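Local coordinates for protein GH62 arabinofuranosidase (Podospora anserina, PDB 4N4B) that is a calcium-containing five-bladed beta-propeller enzyme that probably removes terminal non-reducing alpha-L-arabinofuranosyl residues from plant xylan, at residues A[89-97]-A[135-143]. Numbering follows the deposited sequence.
Sequences FYYLDQAPL and NPKGWTAPK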
# COMPACT_ATOMS: atom_id res chain seq x y z
N PHE A 89 19.31 -4.58 -0.73
CA PHE A 89 18.28 -4.22 -1.70
C PHE A 89 18.46 -5.05 -2.99
O PHE A 89 19.53 -5.11 -3.52
CB PHE A 89 18.42 -2.74 -2.07
CG PHE A 89 17.73 -1.80 -1.12
CD1 PHE A 89 17.13 -2.22 0.02
CD2 PHE A 89 17.73 -0.48 -1.40
CE1 PHE A 89 16.54 -1.32 0.85
CE2 PHE A 89 17.15 0.43 -0.58
CZ PHE A 89 16.55 0.01 0.55
N TYR A 90 17.39 -5.68 -3.42
CA TYR A 90 17.35 -6.39 -4.68
C TYR A 90 16.43 -5.65 -5.62
O TYR A 90 15.30 -5.66 -5.46
CB TYR A 90 16.93 -7.86 -4.52
CG TYR A 90 17.83 -8.64 -3.59
CD1 TYR A 90 18.97 -9.19 -4.05
CD2 TYR A 90 17.56 -8.76 -2.27
CE1 TYR A 90 19.83 -9.88 -3.21
CE2 TYR A 90 18.41 -9.46 -1.42
CZ TYR A 90 19.53 -10.02 -1.93
OH TYR A 90 20.36 -10.68 -1.02
N TYR A 91 17.02 -4.99 -6.58
CA TYR A 91 16.28 -4.14 -7.48
C TYR A 91 15.57 -4.97 -8.56
O TYR A 91 16.16 -5.77 -9.22
CB TYR A 91 17.26 -3.13 -8.11
CG TYR A 91 17.82 -2.13 -7.07
CD1 TYR A 91 17.06 -1.11 -6.60
CD2 TYR A 91 19.11 -2.26 -6.60
CE1 TYR A 91 17.53 -0.25 -5.67
CE2 TYR A 91 19.59 -1.36 -5.66
CZ TYR A 91 18.80 -0.35 -5.21
OH TYR A 91 19.30 0.54 -4.31
N LEU A 92 14.29 -4.75 -8.70
CA LEU A 92 13.49 -5.58 -9.58
C LEU A 92 13.68 -5.26 -11.06
O LEU A 92 13.26 -6.00 -11.88
CB LEU A 92 12.01 -5.56 -9.20
CG LEU A 92 11.65 -6.00 -7.79
CD1 LEU A 92 10.16 -6.31 -7.75
CD2 LEU A 92 12.44 -7.26 -7.34
N ASP A 93 14.39 -4.18 -11.33
CA ASP A 93 14.76 -3.93 -12.74
C ASP A 93 15.74 -4.96 -13.28
O ASP A 93 15.94 -5.00 -14.49
CB ASP A 93 15.22 -2.50 -13.00
CG ASP A 93 16.50 -2.12 -12.34
OD1 ASP A 93 17.19 -2.97 -11.77
OD2 ASP A 93 16.85 -0.90 -12.38
N GLN A 94 16.28 -5.83 -12.41
CA GLN A 94 17.13 -6.95 -12.82
C GLN A 94 16.31 -8.17 -13.17
O GLN A 94 16.89 -9.10 -13.78
CB GLN A 94 18.12 -7.28 -11.68
CG GLN A 94 18.97 -6.08 -11.27
CD GLN A 94 19.74 -5.48 -12.42
OE1 GLN A 94 19.48 -4.35 -12.98
NE2 GLN A 94 20.69 -6.22 -12.81
N ALA A 95 15.06 -8.22 -12.91
CA ALA A 95 14.11 -9.23 -13.34
C ALA A 95 13.56 -8.87 -14.72
O ALA A 95 13.68 -7.72 -15.15
CB ALA A 95 12.95 -9.35 -12.36
N PRO A 96 12.79 -9.79 -15.31
CA PRO A 96 12.10 -9.41 -16.53
C PRO A 96 11.17 -8.24 -16.32
O PRO A 96 10.91 -7.48 -17.30
CB PRO A 96 11.41 -10.67 -16.88
CG PRO A 96 12.33 -11.78 -16.47
CD PRO A 96 12.81 -11.28 -15.11
N LEU A 97 10.66 -8.06 -15.13
CA LEU A 97 9.86 -6.83 -14.72
C LEU A 97 10.59 -5.59 -15.25
O LEU A 97 9.91 -4.75 -15.90
CB LEU A 97 9.74 -6.81 -13.26
CG LEU A 97 8.86 -5.68 -12.67
CD1 LEU A 97 8.16 -6.13 -11.42
CD2 LEU A 97 9.75 -4.45 -12.39
N ASN A 135 13.05 -15.11 -4.88
CA ASN A 135 13.82 -14.88 -6.04
C ASN A 135 13.42 -13.48 -6.65
O ASN A 135 12.50 -13.43 -7.54
CB ASN A 135 13.59 -15.97 -7.09
CG ASN A 135 14.37 -15.71 -8.37
OD1 ASN A 135 15.32 -14.90 -8.39
ND2 ASN A 135 13.93 -16.34 -9.46
N PRO A 136 14.13 -12.44 -6.35
CA PRO A 136 13.75 -11.11 -6.92
C PRO A 136 14.05 -11.08 -8.37
O PRO A 136 13.57 -10.12 -9.04
CB PRO A 136 14.60 -10.13 -6.16
CG PRO A 136 15.74 -10.97 -5.63
CD PRO A 136 15.23 -12.33 -5.38
N LYS A 137 14.81 -11.95 -9.02
CA LYS A 137 15.01 -11.99 -10.42
C LYS A 137 13.91 -12.70 -11.19
O LYS A 137 13.97 -12.68 -12.42
CB LYS A 137 16.37 -12.60 -10.76
CG LYS A 137 17.53 -11.77 -10.18
CD LYS A 137 18.89 -12.26 -10.65
CE LYS A 137 19.30 -11.47 -11.83
NZ LYS A 137 20.57 -12.05 -12.36
N GLY A 138 12.97 -13.28 -10.51
CA GLY A 138 11.94 -14.10 -11.13
C GLY A 138 10.67 -13.41 -11.55
O GLY A 138 9.83 -14.00 -12.20
N TRP A 139 10.51 -12.13 -11.25
CA TRP A 139 9.22 -11.46 -11.51
C TRP A 139 9.09 -11.20 -13.03
O TRP A 139 9.98 -10.63 -13.67
CB TRP A 139 9.23 -10.17 -10.71
CG TRP A 139 9.14 -10.37 -9.26
CD1 TRP A 139 10.17 -10.39 -8.34
CD2 TRP A 139 7.97 -10.82 -8.54
NE1 TRP A 139 9.69 -10.75 -7.12
CE2 TRP A 139 8.35 -11.05 -7.19
CE3 TRP A 139 6.65 -11.07 -8.92
CZ2 TRP A 139 7.42 -11.48 -6.27
CZ3 TRP A 139 5.76 -11.46 -7.99
CH2 TRP A 139 6.14 -11.70 -6.68
N THR A 140 7.93 -11.58 -13.54
CA THR A 140 7.70 -11.48 -14.98
C THR A 140 7.62 -10.01 -15.50
O THR A 140 7.36 -9.07 -14.69
CB THR A 140 6.39 -12.19 -15.34
OG1 THR A 140 5.33 -11.67 -14.53
CG2 THR A 140 6.43 -13.69 -15.18
N ALA A 141 7.78 -9.88 -16.81
CA ALA A 141 7.44 -8.59 -17.41
C ALA A 141 6.00 -8.32 -17.13
O ALA A 141 5.16 -9.23 -17.12
CB ALA A 141 7.71 -8.67 -18.87
N PRO A 142 5.64 -7.04 -16.95
CA PRO A 142 4.22 -6.71 -16.63
C PRO A 142 3.22 -7.15 -17.69
O PRO A 142 3.52 -7.11 -18.86
CB PRO A 142 4.20 -5.19 -16.53
CG PRO A 142 5.39 -4.77 -17.24
CD PRO A 142 6.45 -5.83 -17.00
N LYS A 143 2.07 -7.55 -17.17
CA LYS A 143 0.79 -7.58 -17.95
C LYS A 143 -0.11 -6.60 -17.29
O LYS A 143 0.08 -6.19 -16.13
CB LYS A 143 0.21 -8.98 -18.01
CG LYS A 143 1.05 -9.92 -18.80
CD LYS A 143 0.28 -11.25 -18.98
CE LYS A 143 0.93 -12.21 -20.03
NZ LYS A 143 2.15 -12.78 -19.44
O HOH W 1 16.13 -8.45 -9.07
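Leu92 meets Pro136 and Trp139 where two neighbouring blades of the beta-propeller join: 89-97 carries the outermost strand of one four-stranded sheet and leaves it toward the next, while 135-143 leads into the outermost strand of that next sheet. Leu92 can be followed outward from its backbone. CB leaves a chain already turning into a short 3-10 segment; CG stands anti to the carbonyl carbon (chi1 -58°), and chi2 of -163° then sends both methyls to the other segment. Leu92 CD2 lies 3.5 Å from Pro136 O, 3.8 Å from Pro136 CB and 4.0 Å from Trp139 CD1, while Leu92 CD1 lies 4.1 Å from Trp139 CD1. A branched apolar tip suits this place because both methyls can meet the indole while CD2 also covers the proline; Leu118 of strand 115-121 touches both Leu92 and Trp139.

Pro136, in a type I turn from Asn135 to Gly138, presents a rigid ring to Tyr90, its CG 3.5 Å from Tyr90 CB. A water donates to Tyr91 O and, weakly, to Pro136 O, linking the two backbones beside this apolar patch. Ala95 suits its place by being small: its methyl sits close to the carbonyl oxygens of Pro136, Lys137 and Trp139. Pro96, with no N-H to offer, instead lays its ring CD 3.2 Å from Trp139 O. That same oxygen accepts the one direct hydrogen bond between the segments, from Leu97 N at 3.0 Å, the donor tilted 34° from the carbonyl plane.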